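Local coordinates for protein xyloglucan-specific endo-beta-1,4-glucanase (Uncultured bacterium, PDB 4W88) that hydrolyses internal beta-1,4-glucosidic bonds of the xyloglucan backbone, as a plant cell wall-degrading family 5 glycoside hydrolase, at residues A[15-20]-A[302-307]; A[54-59]-A[95-100]; A[72-77]-A[124-129]; A[83-88]-A[132-137]. The protein carries 1 engineered substitution. All coordinates share one frame; numbering follows the deposited sequence. Where two conformers were deposited one is given.

Contact 1: residues A[15-20]-A[302-307]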
loop_
_atom_site.group_PDB
_atom_site.type_symbol
_atom_site.label_atom_id
_atom_site.label_comp_id
_atom_site.label_asym_id
_atom_site.label_seq_id
_atom_site.Cartn_x
_atom_site.Cartn_y
_atom_site.Cartn_z
ATOM N N GLY A 15 0.397 -1.695 -10.560
ATOM C CA GLY A 15 -0.711 -1.994 -9.680
ATOM C C GLY A 15 -1.681 -0.858 -9.383
ATOM O O GLY A 15 -1.491 0.289 -9.736
ATOM N N TRP A 16 -2.725 -1.248 -8.690
ATOM C CA TRP A 16 -3.916 -0.384 -8.468
ATOM C C TRP A 16 -4.497 -0.652 -7.121
ATOM O O TRP A 16 -4.592 -1.823 -6.728
ATOM C CB TRP A 16 -4.942 -0.661 -9.580
ATOM C CG TRP A 16 -6.172 0.130 -9.565
ATOM C CD1 TRP A 16 -6.385 1.274 -10.236
ATOM C CD2 TRP A 16 -7.422 -0.194 -8.924
ATOM N NE1 TRP A 16 -7.666 1.693 -10.059
ATOM C CE2 TRP A 16 -8.309 0.824 -9.205
ATOM C CE3 TRP A 16 -7.850 -1.218 -8.082
ATOM C CZ2 TRP A 16 -9.630 0.802 -8.737
ATOM C CZ3 TRP A 16 -9.146 -1.208 -7.588
ATOM C CH2 TRP A 16 -10.010 -0.204 -7.911
ATOM N N ASN A 17 -4.796 0.395 -6.361
ATOM C CA ASN A 17 -5.360 0.232 -5.014
ATOM C C ASN A 17 -6.895 0.394 -5.076
ATOM O O ASN A 17 -7.432 1.395 -5.598
ATOM C CB ASN A 17 -4.907 1.333 -4.009
ATOM C CG ASN A 17 -3.546 1.123 -3.417
ATOM O OD1 ASN A 17 -3.421 0.611 -2.299
ATOM N ND2 ASN A 17 -2.507 1.507 -4.140
ATOM N N LEU A 18 -7.570 -0.524 -4.406
ATOM C CA LEU A 18 -9.045 -0.405 -4.145
ATOM C C LEU A 18 -9.258 0.542 -2.957
ATOM O O LEU A 18 -9.602 0.121 -1.827
ATOM C CB LEU A 18 -9.564 -1.818 -3.814
ATOM C CG LEU A 18 -11.099 -1.978 -3.706
ATOM C CD1 LEU A 18 -11.821 -1.732 -5.030
ATOM C CD2 LEU A 18 -11.343 -3.345 -3.134
ATOM N N GLY A 19 -9.066 1.843 -3.215
ATOM C CA GLY A 19 -9.032 2.818 -2.140
ATOM C C GLY A 19 -10.410 3.239 -1.601
ATOM O O GLY A 19 -11.400 3.207 -2.323
ATOM N N ASN A 20 -10.454 3.647 -0.317
ATOM C CA ASN A 20 -11.666 4.191 0.329
ATOM C C ASN A 20 -12.826 3.175 0.317
ATOM O O ASN A 20 -13.989 3.553 0.048
ATOM C CB ASN A 20 -12.092 5.546 -0.285
ATOM C CG ASN A 20 -11.285 6.717 0.250
ATOM O OD1 ASN A 20 -10.150 6.560 0.793
ATOM N ND2 ASN A 20 -11.791 7.895 0.050
ATOM N N PHE A 302 2.047 0.804 -7.125
ATOM C CA PHE A 302 0.610 0.656 -7.067
ATOM C C PHE A 302 -0.037 2.028 -6.933
ATOM O O PHE A 302 0.262 2.778 -5.991
ATOM C CB PHE A 302 0.206 -0.210 -5.854
ATOM C CG PHE A 302 0.551 -1.666 -5.944
ATOM C CD1 PHE A 302 1.888 -2.098 -5.938
ATOM C CD2 PHE A 302 -0.442 -2.629 -6.049
ATOM C CE1 PHE A 302 2.204 -3.447 -6.038
ATOM C CE2 PHE A 302 -0.106 -3.974 -6.154
ATOM C CZ PHE A 302 1.190 -4.386 -6.184
ATOM N N ILE A 303 -0.954 2.351 -7.833
ATOM C CA ILE A 303 -1.549 3.696 -7.887
ATOM C C ILE A 303 -2.743 3.762 -6.937
ATOM O O ILE A 303 -3.582 2.855 -6.909
ATOM C CB ILE A 303 -1.974 4.030 -9.360
ATOM C CG1 ILE A 303 -0.831 3.818 -10.323
ATOM C CG2 ILE A 303 -2.553 5.435 -9.418
ATOM C CD1 ILE A 303 0.489 4.530 -9.893
ATOM N N TRP A 304 -2.807 4.823 -6.124
ATOM C CA TRP A 304 -3.929 5.041 -5.247
ATOM C C TRP A 304 -5.206 5.513 -6.012
ATOM O O TRP A 304 -5.160 6.517 -6.753
ATOM C CB TRP A 304 -3.571 6.080 -4.192
ATOM C CG TRP A 304 -4.715 6.233 -3.223
ATOM C CD1 TRP A 304 -5.547 7.317 -3.056
ATOM C CD2 TRP A 304 -5.088 5.263 -2.220
ATOM N NE1 TRP A 304 -6.466 7.044 -2.066
ATOM C CE2 TRP A 304 -6.184 5.807 -1.509
ATOM C CE3 TRP A 304 -4.609 4.005 -1.883
ATOM C CZ2 TRP A 304 -6.833 5.096 -0.484
ATOM C CZ3 TRP A 304 -5.200 3.342 -0.874
ATOM C CH2 TRP A 304 -6.290 3.865 -0.183
ATOM N N ASP A 305 -6.293 4.740 -5.925
ATOM C CA ASP A 305 -7.525 5.057 -6.574
ATOM C C ASP A 305 -8.687 4.999 -5.597
ATOM O O ASP A 305 -9.162 3.928 -5.208
ATOM C CB ASP A 305 -7.755 4.153 -7.795
ATOM C CG ASP A 305 -8.978 4.554 -8.614
ATOM O OD1 ASP A 305 -9.890 5.282 -8.078
ATOM O OD2 ASP A 305 -9.030 4.145 -9.827
ATOM N N ASN A 306 -9.174 6.213 -5.260
ATOM C CA ASN A 306 -10.287 6.350 -4.325
ATOM C C ASN A 306 -11.676 6.571 -4.907
ATOM O O ASN A 306 -12.645 6.852 -4.153
ATOM C CB ASN A 306 -9.957 7.419 -3.255
ATOM C CG ASN A 306 -9.709 8.780 -3.854
ATOM O OD1 ASN A 306 -9.964 8.959 -5.048
ATOM N ND2 ASN A 306 -9.338 9.737 -3.035
ATOM N N ASN A 307 -11.763 6.521 -6.229
ATOM C CA ASN A 307 -13.016 6.792 -6.981
ATOM C C ASN A 307 -13.522 8.204 -6.812
ATOM O O ASN A 307 -14.707 8.430 -7.019
ATOM C CB ASN A 307 -14.067 5.773 -6.591
ATOM C CG ASN A 307 -15.211 5.665 -7.572
ATOM O OD1 ASN A 307 -15.054 5.949 -8.753
ATOM N ND2 ASN A 307 -16.361 5.259 -7.089
HETATM O O HOH W 1 -8.396 8.519 -0.391
#
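W16 and D305 meet where the first and last strands of the sheet run side by side. From CB, the indole swings anti to the backbone N (chi1 -178°); CD1 passes alongside CB of D305, and NE1 donates to OD2 of D305 at 2.8 Å. That bond is bent, 136° at the hydrogen, and reaches the anti side of OD2, somewhat out of a carboxylate plane turned 71° from the ring. Farther round, CZ2 still skirts OD2. A phenylalanine in place of W16 has no N-H, and would probably leave OD2 leaning on the backbone N of L319. On the opposite sheet face, CB of N17 lies 3.4 Å from CE3 of W304, while CA of G19 sits over the six-membered ring. Backbone bonds carry the register, I303 N to G15 O at 2.9 Å and N17 N to I303 O at 2.8 Å. Parallel pairing of strands 15-18 and 300-305 closes the TIM barrel, and W304, beside a bound TRIS, probably marks its sugar-binding end.

Contact 2: residues A[54-59]-A[95-100]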
loop_
_atom_site.group_PDB
_atom_site.type_symbol
_atom_site.label_atom_id
_atom_site.label_comp_id
_atom_site.label_asym_id
_atom_site.label_seq_id
_atom_site.Cartn_x
_atom_site.Cartn_y
_atom_site.Cartn_z
ATOM N N GLY A 54 -4.833 -3.404 -17.774
ATOM C CA GLY A 54 -3.401 -3.546 -17.635
ATOM C C GLY A 54 -2.806 -3.498 -16.234
ATOM O O GLY A 54 -1.592 -3.668 -16.057
ATOM N N PHE A 55 -3.649 -3.206 -15.248
ATOM C CA PHE A 55 -3.212 -3.249 -13.857
ATOM C C PHE A 55 -3.404 -4.672 -13.397
ATOM O O PHE A 55 -4.493 -5.058 -12.937
ATOM C CB PHE A 55 -4.041 -2.327 -12.996
ATOM C CG PHE A 55 -3.942 -0.847 -13.338
ATOM C CD1 PHE A 55 -2.929 -0.034 -12.801
ATOM C CD2 PHE A 55 -4.955 -0.234 -14.049
ATOM C CE1 PHE A 55 -2.953 1.329 -13.031
ATOM C CE2 PHE A 55 -4.965 1.133 -14.267
ATOM C CZ PHE A 55 -3.950 1.908 -13.796
ATOM N N ASN A 56 -2.341 -5.471 -13.532
ATOM C CA ASN A 56 -2.470 -6.911 -13.189
ATOM C C ASN A 56 -2.148 -7.226 -11.715
ATOM O O ASN A 56 -2.004 -8.382 -11.323
ATOM C CB ASN A 56 -1.660 -7.830 -14.115
ATOM C CG ASN A 56 -0.180 -7.646 -13.967
ATOM O OD1 ASN A 56 0.317 -6.538 -13.743
ATOM N ND2 ASN A 56 0.540 -8.765 -14.057
ATOM N N ALA A 57 -1.990 -6.180 -10.923
ATOM C CA ALA A 57 -1.736 -6.296 -9.506
ATOM C C ALA A 57 -2.673 -5.333 -8.823
ATOM O O ALA A 57 -2.898 -4.190 -9.288
ATOM C CB ALA A 57 -0.285 -5.942 -9.215
ATOM N N ILE A 58 -3.215 -5.775 -7.705
ATOM C CA ILE A 58 -4.206 -4.995 -6.925
ATOM C C ILE A 58 -3.766 -5.023 -5.455
ATOM O O ILE A 58 -3.470 -6.078 -4.889
ATOM C CB ILE A 58 -5.663 -5.542 -7.085
ATOM C CG1 ILE A 58 -6.672 -4.676 -6.358
ATOM C CG2 ILE A 58 -5.790 -7.030 -6.704
ATOM C CD1 ILE A 58 -8.115 -5.003 -6.727
ATOM N N ARG A 59 -3.787 -3.836 -4.842
ATOM C CA ARG A 59 -3.619 -3.676 -3.418
ATOM C C ARG A 59 -5.061 -3.464 -2.844
ATOM O O ARG A 59 -5.822 -2.617 -3.346
ATOM C CB ARG A 59 -2.657 -2.562 -3.069
ATOM C CG ARG A 59 -2.503 -2.332 -1.572
ATOM C CD ARG A 59 -1.258 -1.462 -1.396
ATOM N NE ARG A 59 -0.782 -1.095 -0.060
ATOM C CZ ARG A 59 -1.053 0.033 0.558
ATOM N NH1 ARG A 59 -1.946 0.889 0.116
ATOM N NH2 ARG A 59 -0.332 0.331 1.624
ATOM N N GLY A 95 -6.224 -14.231 -11.750
ATOM C CA GLY A 95 -4.780 -14.525 -11.787
ATOM C C GLY A 95 -3.871 -13.364 -11.461
ATOM O O GLY A 95 -2.692 -13.288 -11.902
HETATM N N MSE A 96 -4.408 -12.455 -10.672
HETATM C CA MSE A 96 -3.720 -11.187 -10.334
HETATM C C MSE A 96 -2.736 -11.365 -9.186
HETATM O O MSE A 96 -2.859 -12.294 -8.374
HETATM C CB MSE A 96 -4.745 -10.122 -9.955
HETATM C CG MSE A 96 -5.632 -9.759 -11.123
HETATM SE SE MSE A 96 -7.024 -8.490 -10.595
HETATM C CE MSE A 96 -6.016 -6.853 -10.695
ATOM N N TYR A 97 -1.712 -10.482 -9.178
ATOM C CA TYR A 97 -0.857 -10.267 -8.019
ATOM C C TYR A 97 -1.643 -9.401 -7.049
ATOM O O TYR A 97 -2.321 -8.449 -7.464
ATOM C CB TYR A 97 0.495 -9.669 -8.449
ATOM C CG TYR A 97 1.262 -10.675 -9.292
ATOM C CD1 TYR A 97 1.019 -10.836 -10.689
ATOM C CD2 TYR A 97 2.098 -11.556 -8.676
ATOM C CE1 TYR A 97 1.629 -11.859 -11.379
ATOM C CE2 TYR A 97 2.756 -12.543 -9.362
ATOM C CZ TYR A 97 2.517 -12.707 -10.688
ATOM O OH TYR A 97 3.155 -13.778 -11.293
ATOM N N ILE A 98 -1.488 -9.672 -5.758
ATOM C CA ILE A 98 -2.361 -9.088 -4.758
ATOM C C ILE A 98 -1.560 -8.646 -3.544
ATOM O O ILE A 98 -0.721 -9.439 -3.063
ATOM C CB ILE A 98 -3.446 -10.081 -4.283
ATOM C CG1 ILE A 98 -4.170 -10.676 -5.484
ATOM C CG2 ILE A 98 -4.423 -9.389 -3.323
ATOM C CD1 ILE A 98 -4.978 -11.930 -5.177
ATOM N N ILE A 99 -1.887 -7.499 -3.005
ATOM C CA ILE A 99 -1.428 -7.142 -1.681
ATOM C C ILE A 99 -2.601 -6.925 -0.786
ATOM O O ILE A 99 -3.450 -6.125 -1.077
ATOM C CB ILE A 99 -0.524 -5.884 -1.667
ATOM C CG1 ILE A 99 0.742 -6.090 -2.508
ATOM C CG2 ILE A 99 -0.253 -5.414 -0.251
ATOM C CD1 ILE A 99 1.542 -4.779 -2.681
ATOM N N LEU A 100 -2.597 -7.652 0.326
ATOM C CA LEU A 100 -3.520 -7.437 1.447
ATOM C C LEU A 100 -2.766 -6.711 2.583
ATOM O O LEU A 100 -1.727 -7.199 3.029
ATOM C CB LEU A 100 -3.990 -8.761 2.018
ATOM C CG LEU A 100 -4.947 -8.710 3.190
ATOM C CD1 LEU A 100 -6.245 -7.985 2.867
ATOM C CD2 LEU A 100 -5.161 -10.150 3.699
HETATM O O HOH W 2 -1.387 -11.414 -13.659
#
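The carbonyl oxygen of I58 takes the backbone N of I99 at 2.8 Å, and CA of I98 adds a C-H...O contact to the same atom. The N of I58 donates to O of Y97, also at 2.8 Å, and Y97 N donates to O of N56. These three bonds set a parallel register, A57 beside Y97 and R59 beside I99. O of N56 also lies at the edge of the Y97 ring. The selenomethionine M96 bends at its last torsion (chi3 82°), which brings CE to 3.9 Å from CB of I58 and to 3.3 Å from O of F55. A water joins ND2 of N56 to O of G95 just ahead of where the two strands begin, and OD1 of N56 accepts from the backbone N of N13. On the barrel-interior face, CG of R59 rests 4.0 Å from CG2 of I99; the extended arginine carries its guanidinium onward to salt bridges with E145 and E271. G54 and G95 each end a helix in a Schellman motif. Strands 57-60 and 97-101 belong to a beta-alpha-beta unit: linking helix 78-92 lays A91 against I58, M96 and I98, helix 44-53 touches M96 through V47, and strand 142-145 flanks I98 and I99.

Contact 3: residues A[72-77]-A[124-129]. Engineered in segment 72-77: T75 (natural residue Pro).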
loop_
_atom_site.group_PDB
_atom_site.type_symbol
_atom_site.label_atom_id
_atom_site.label_comp_id
_atom_site.label_asym_id
_atom_site.label_seq_id
_atom_site.Cartn_x
_atom_site.Cartn_y
_atom_site.Cartn_z
ATOM N N PRO A 72 -7.428 -9.917 24.603
ATOM C CA PRO A 72 -6.200 -10.107 23.809
ATOM C C PRO A 72 -6.343 -10.926 22.508
ATOM O O PRO A 72 -5.378 -11.044 21.750
ATOM C CB PRO A 72 -5.285 -10.857 24.763
ATOM C CG PRO A 72 -6.242 -11.667 25.592
ATOM C CD PRO A 72 -7.496 -10.865 25.741
ATOM N N GLU A 73 -7.515 -11.501 22.251
ATOM C CA GLU A 73 -7.728 -12.301 21.048
ATOM C C GLU A 73 -7.885 -11.468 19.769
ATOM O O GLU A 73 -7.404 -11.865 18.716
ATOM C CB GLU A 73 -8.927 -13.229 21.197
ATOM C CG GLU A 73 -8.783 -14.250 22.350
ATOM C CD GLU A 73 -9.177 -13.717 23.700
ATOM O OE1 GLU A 73 -9.755 -12.598 23.851
ATOM O OE2 GLU A 73 -8.967 -14.458 24.659
ATOM N N TYR A 74 -8.510 -10.306 19.922
ATOM C CA TYR A 74 -8.770 -9.430 18.819
ATOM C C TYR A 74 -9.425 -10.203 17.641
ATOM O O TYR A 74 -8.999 -10.062 16.487
ATOM C CB TYR A 74 -7.494 -8.724 18.375
ATOM C CG TYR A 74 -6.884 -7.839 19.400
ATOM C CD1 TYR A 74 -7.433 -6.606 19.723
ATOM C CD2 TYR A 74 -5.690 -8.177 19.978
ATOM C CE1 TYR A 74 -6.825 -5.819 20.688
ATOM C CE2 TYR A 74 -5.048 -7.368 20.900
ATOM C CZ TYR A 74 -5.620 -6.175 21.247
ATOM O OH TYR A 74 -5.061 -5.247 22.121
ATOM N N THR A 75 -10.382 -11.067 17.957
ATOM C CA THR A 75 -10.958 -11.924 16.947
ATOM C C THR A 75 -11.647 -11.059 15.841
ATOM O O THR A 75 -12.479 -10.182 16.129
ATOM C CB THR A 75 -12.007 -12.841 17.566
ATOM O OG1 THR A 75 -11.347 -13.603 18.514
ATOM C CG2 THR A 75 -12.691 -13.774 16.515
ATOM N N ILE A 76 -11.294 -11.324 14.600
ATOM C CA ILE A 76 -11.906 -10.636 13.468
ATOM C C ILE A 76 -13.321 -11.179 13.248
ATOM O O ILE A 76 -13.546 -12.421 13.150
ATOM C CB ILE A 76 -11.068 -10.774 12.194
ATOM C CG1 ILE A 76 -9.574 -10.344 12.375
ATOM C CG2 ILE A 76 -11.722 -10.056 11.038
ATOM C CD1 ILE A 76 -8.685 -10.771 11.229
ATOM N N SER A 77 -14.296 -10.267 13.201
ATOM C CA SER A 77 -15.689 -10.667 13.003
ATOM C C SER A 77 -15.769 -11.565 11.772
ATOM O O SER A 77 -15.212 -11.247 10.723
ATOM C CB SER A 77 -16.569 -9.445 12.797
ATOM O OG SER A 77 -17.913 -9.825 12.885
ATOM N N LEU A 124 -0.859 -6.501 16.655
ATOM C CA LEU A 124 -0.494 -6.736 15.244
ATOM C C LEU A 124 -0.362 -8.227 14.928
ATOM O O LEU A 124 -0.868 -8.714 13.916
ATOM C CB LEU A 124 0.802 -6.008 14.910
ATOM C CG LEU A 124 1.258 -5.999 13.439
ATOM C CD1 LEU A 124 0.272 -5.282 12.541
ATOM C CD2 LEU A 124 2.627 -5.408 13.233
ATOM N N ALA A 125 0.326 -8.939 15.808
ATOM C CA ALA A 125 0.542 -10.370 15.626
ATOM C C ALA A 125 -0.786 -11.141 15.706
ATOM O O ALA A 125 -0.986 -12.111 14.951
ATOM C CB ALA A 125 1.534 -10.890 16.663
ATOM N N ALA A 126 -1.649 -10.791 16.657
ATOM C CA ALA A 126 -2.909 -11.439 16.749
ATOM C C ALA A 126 -3.801 -11.322 15.509
ATOM O O ALA A 126 -4.495 -12.296 15.112
ATOM C CB ALA A 126 -3.654 -10.997 17.986
ATOM N N ILE A 127 -3.763 -10.134 14.859
ATOM C CA ILE A 127 -4.573 -9.891 13.684
ATOM C C ILE A 127 -3.920 -10.748 12.565
ATOM O O ILE A 127 -4.642 -11.436 11.826
ATOM C CB ILE A 127 -4.567 -8.407 13.353
ATOM C CG1 ILE A 127 -5.363 -7.581 14.419
ATOM C CG2 ILE A 127 -5.151 -8.139 11.951
ATOM C CD1 ILE A 127 -5.111 -6.089 14.324
ATOM N N TRP A 128 -2.586 -10.648 12.416
ATOM C CA TRP A 128 -1.916 -11.312 11.323
ATOM C C TRP A 128 -1.942 -12.816 11.445
ATOM O O TRP A 128 -1.962 -13.511 10.394
ATOM C CB TRP A 128 -0.525 -10.753 11.088
ATOM C CG TRP A 128 -0.574 -9.546 10.220
ATOM C CD1 TRP A 128 -0.384 -8.248 10.592
ATOM C CD2 TRP A 128 -0.965 -9.526 8.857
ATOM N NE1 TRP A 128 -0.618 -7.413 9.489
ATOM C CE2 TRP A 128 -0.955 -8.189 8.417
ATOM C CE3 TRP A 128 -1.275 -10.540 7.932
ATOM C CZ2 TRP A 128 -1.264 -7.833 7.086
ATOM C CZ3 TRP A 128 -1.609 -10.175 6.642
ATOM C CH2 TRP A 128 -1.632 -8.843 6.227
ATOM N N LYS A 129 -1.923 -13.363 12.673
ATOM C CA LYS A 129 -2.092 -14.823 12.789
ATOM C C LYS A 129 -3.418 -15.253 12.142
ATOM O O LYS A 129 -3.447 -16.262 11.425
ATOM C CB LYS A 129 -2.016 -15.269 14.256
ATOM C CG LYS A 129 -2.313 -16.739 14.580
ATOM C CD LYS A 129 -2.035 -17.029 16.067
ATOM C CE LYS A 129 -1.962 -18.491 16.411
ATOM N NZ LYS A 129 -3.286 -19.021 16.433
#
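A loop on the way from a barrel strand to its following helix here leans on the next helix round the TIM barrel, with Y74 and A126 at the centre of the contact. The methyl CB of A126 points to the loop and is met from two directions: CD2 of Y74 comes to 4.0 Å, with the methyl near the ring plane at its edge, and O of E73 stands 3.9 Å from the same CB. O of P72 approaches that methyl at 4.1 Å. The tyrosine reaches it with CG anti to its carbonyl carbon (chi1 -63°), from a backbone with positive phi. Deeper in, I76 extends its chain (chi2 167°) until CD1 lies 4.1 Å from O of I127; its distance to CG2 of the same isoleucine, 4.5 Å, marks a looser touch. No hydrogen bond joins the two segments directly, so van der Waals contact alone links them here. The next turn supplies the polar ties: the side chain of Q130 bonds to N of I76 and to O of Y74, and also to O of A126. Helix 117-134 thus has the 72-77 loop along one flank, while L124, A125 and W128 on its other side meet helix 164-182.

Contact 4: residues A[83-88]-A[132-137]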
loop_
_atom_site.group_PDB
_atom_site.type_symbol
_atom_site.label_atom_id
_atom_site.label_comp_id
_atom_site.label_asym_id
_atom_site.label_seq_id
_atom_site.Cartn_x
_atom_site.Cartn_y
_atom_site.Cartn_z
ATOM N N ARG A 83 -15.892 -11.314 3.949
ATOM C CA ARG A 83 -15.954 -10.312 2.894
ATOM C C ARG A 83 -14.612 -9.956 2.334
ATOM O O ARG A 83 -14.455 -9.865 1.133
ATOM C CB ARG A 83 -16.704 -9.069 3.375
ATOM C CG ARG A 83 -16.843 -8.003 2.327
ATOM C CD ARG A 83 -17.507 -8.524 1.046
ATOM N NE ARG A 83 -17.537 -7.461 0.074
ATOM C CZ ARG A 83 -17.629 -7.649 -1.247
ATOM N NH1 ARG A 83 -17.768 -8.855 -1.759
ATOM N NH2 ARG A 83 -17.518 -6.631 -2.059
ATOM N N VAL A 84 -13.640 -9.791 3.213
ATOM C CA VAL A 84 -12.249 -9.574 2.789
ATOM C C VAL A 84 -11.791 -10.690 1.872
ATOM O O VAL A 84 -11.267 -10.425 0.785
ATOM C CB VAL A 84 -11.332 -9.472 3.984
ATOM C CG1 VAL A 84 -9.898 -9.352 3.550
ATOM C CG2 VAL A 84 -11.695 -8.195 4.799
ATOM N N LYS A 85 -12.084 -11.947 2.271
ATOM C CA LYS A 85 -11.721 -13.091 1.438
ATOM C C LYS A 85 -12.449 -13.059 0.054
ATOM O O LYS A 85 -11.852 -13.393 -0.971
ATOM C CB LYS A 85 -12.057 -14.349 2.197
ATOM C CG LYS A 85 -11.811 -15.614 1.453
ATOM C CD LYS A 85 -11.893 -16.904 2.348
ATOM C CE LYS A 85 -10.614 -17.015 3.140
ATOM N NZ LYS A 85 -10.482 -18.424 3.737
ATOM N N GLU A 86 -13.721 -12.644 0.008
ATOM C CA GLU A 86 -14.464 -12.520 -1.255
ATOM C C GLU A 86 -13.780 -11.549 -2.214
ATOM O O GLU A 86 -13.734 -11.792 -3.377
ATOM C CB GLU A 86 -15.865 -12.010 -1.068
ATOM C CG GLU A 86 -16.840 -12.934 -0.521
ATOM C CD GLU A 86 -18.221 -12.430 -0.840
ATOM O OE1 GLU A 86 -18.573 -11.339 -0.564
ATOM O OE2 GLU A 86 -18.989 -13.165 -1.408
ATOM N N VAL A 87 -13.281 -10.438 -1.680
ATOM C CA VAL A 87 -12.661 -9.408 -2.494
ATOM C C VAL A 87 -11.300 -9.873 -3.006
ATOM O O VAL A 87 -10.990 -9.726 -4.202
ATOM C CB VAL A 87 -12.590 -8.088 -1.738
ATOM C CG1 VAL A 87 -11.883 -7.064 -2.576
ATOM C CG2 VAL A 87 -14.015 -7.585 -1.493
ATOM N N VAL A 88 -10.525 -10.483 -2.102
ATOM C CA VAL A 88 -9.235 -11.069 -2.511
ATOM C C VAL A 88 -9.549 -12.087 -3.640
ATOM O O VAL A 88 -8.807 -12.189 -4.631
ATOM C CB VAL A 88 -8.540 -11.732 -1.337
ATOM C CG1 VAL A 88 -7.342 -12.602 -1.731
ATOM C CG2 VAL A 88 -8.049 -10.604 -0.398
ATOM N N ALA A 132 -3.265 -14.723 8.231
ATOM C CA ALA A 132 -2.423 -15.745 7.679
ATOM C C ALA A 132 -3.142 -17.129 7.707
ATOM O O ALA A 132 -3.076 -17.874 6.735
ATOM C CB ALA A 132 -1.092 -15.811 8.423
ATOM N N GLU A 133 -3.809 -17.472 8.789
ATOM C CA GLU A 133 -4.526 -18.758 8.854
ATOM C C GLU A 133 -5.594 -18.761 7.702
ATOM O O GLU A 133 -5.796 -19.779 7.035
ATOM C CB GLU A 133 -5.195 -19.019 10.196
ATOM C CG GLU A 133 -4.357 -19.774 11.199
ATOM C CD GLU A 133 -3.751 -21.113 10.734
ATOM O OE1 GLU A 133 -4.454 -22.021 10.263
ATOM O OE2 GLU A 133 -2.546 -21.266 10.889
ATOM N N ALA A 134 -6.317 -17.663 7.522
ATOM C CA ALA A 134 -7.405 -17.639 6.596
ATOM C C ALA A 134 -6.943 -17.793 5.171
ATOM O O ALA A 134 -7.642 -18.383 4.325
ATOM C CB ALA A 134 -8.165 -16.347 6.711
ATOM N N PHE A 135 -5.769 -17.238 4.879
ATOM C CA PHE A 135 -5.217 -17.198 3.531
ATOM C C PHE A 135 -4.039 -18.153 3.337
ATOM O O PHE A 135 -3.327 -18.081 2.338
ATOM C CB PHE A 135 -4.825 -15.746 3.178
ATOM C CG PHE A 135 -5.975 -14.848 3.050
ATOM C CD1 PHE A 135 -6.736 -14.888 1.890
ATOM C CD2 PHE A 135 -6.315 -13.946 4.010
ATOM C CE1 PHE A 135 -7.787 -14.046 1.716
ATOM C CE2 PHE A 135 -7.413 -13.132 3.842
ATOM C CZ PHE A 135 -8.144 -13.162 2.693
ATOM N N LYS A 136 -3.916 -19.130 4.234
ATOM C CA LYS A 136 -2.782 -20.046 4.262
ATOM C C LYS A 136 -2.548 -20.781 2.900
ATOM O O LYS A 136 -1.467 -21.108 2.537
ATOM C CB LYS A 136 -2.964 -21.059 5.427
ATOM C CG LYS A 136 -1.827 -21.978 5.577
ATOM C CD LYS A 136 -1.751 -22.936 6.753
ATOM C CE LYS A 136 -3.029 -23.088 7.431
ATOM N NZ LYS A 136 -2.789 -24.080 8.520
ATOM N N ASP A 137 -3.617 -21.184 2.250
ATOM C CA ASP A 137 -3.562 -22.038 1.068
ATOM C C ASP A 137 -3.458 -21.232 -0.234
ATOM O O ASP A 137 -3.383 -21.798 -1.313
ATOM C CB ASP A 137 -4.818 -22.958 1.019
ATOM C CG ASP A 137 -4.844 -23.956 2.141
ATOM O OD1 ASP A 137 -3.768 -24.341 2.680
ATOM O OD2 ASP A 137 -5.952 -24.388 2.503
#
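The closest CA atoms of the two segments, those of K85 and F135, stand 8.0 Å apart, a separation that leaves side chains to bridge from helix 78-92 to the last turn of helix 117-134, where F135 is the first residue to leave helical angles. The ring of F135 reaches across with its CE1-CZ end. CE1 lies 3.8 Å from CG1 of V88, and CZ lies 3.8 Å from CA of K85, while CG1 of V84 sits near the ring plane at the edge, 4.3 Å from CZ. CG2 of V88 also nears that end of the ring, and the ring and valine are set at a slant to each other. In the TIM barrel both helices belong to the outer layer, and F135 packs between the two helices and against the strands, its ring also touching L100, L142 and F144 and meeting Y138 edge-to-face. The polar tie comes from K85: its chain runs out extended, then bends at chi3 (-78°) so that NZ donates to O of A134 at 2.9 Å, tilted 28° from the carbonyl plane. CE, the atom before NZ, lies 3.5 Å from that oxygen. A methionine at K85 has no amine, and is likely to leave O of A134 without its tie to helix 78-92. This carbonyl lies at a helix end, where the backbone acceptors begin to lose their helical partners.

Contacts 1 and 2 lie in the same parallel eight-stranded barrel, their centres 11 Å apart, and strands 15-18 and 57-60 are neighbours, joined by a hydrogen bond from R59 NH1 to N17 OD1, 2.8 Å. Contact 1 pairs the first strand with the last, so all three others fall within the stretch of chain it closes. Contact 4, 14 Å from contact 2, sits in the outer layer, where its V87 packs on L18 of contact 1. Contacts 3 and 4 share helix 117-134 and have centres 14 Å apart, while contact 3 is about 25 Å from both contacts 1 and 2. The segments of contacts 2, 3 and 4 alternate along the chain, an interlocking that fits consecutive beta-alpha units of the barrel.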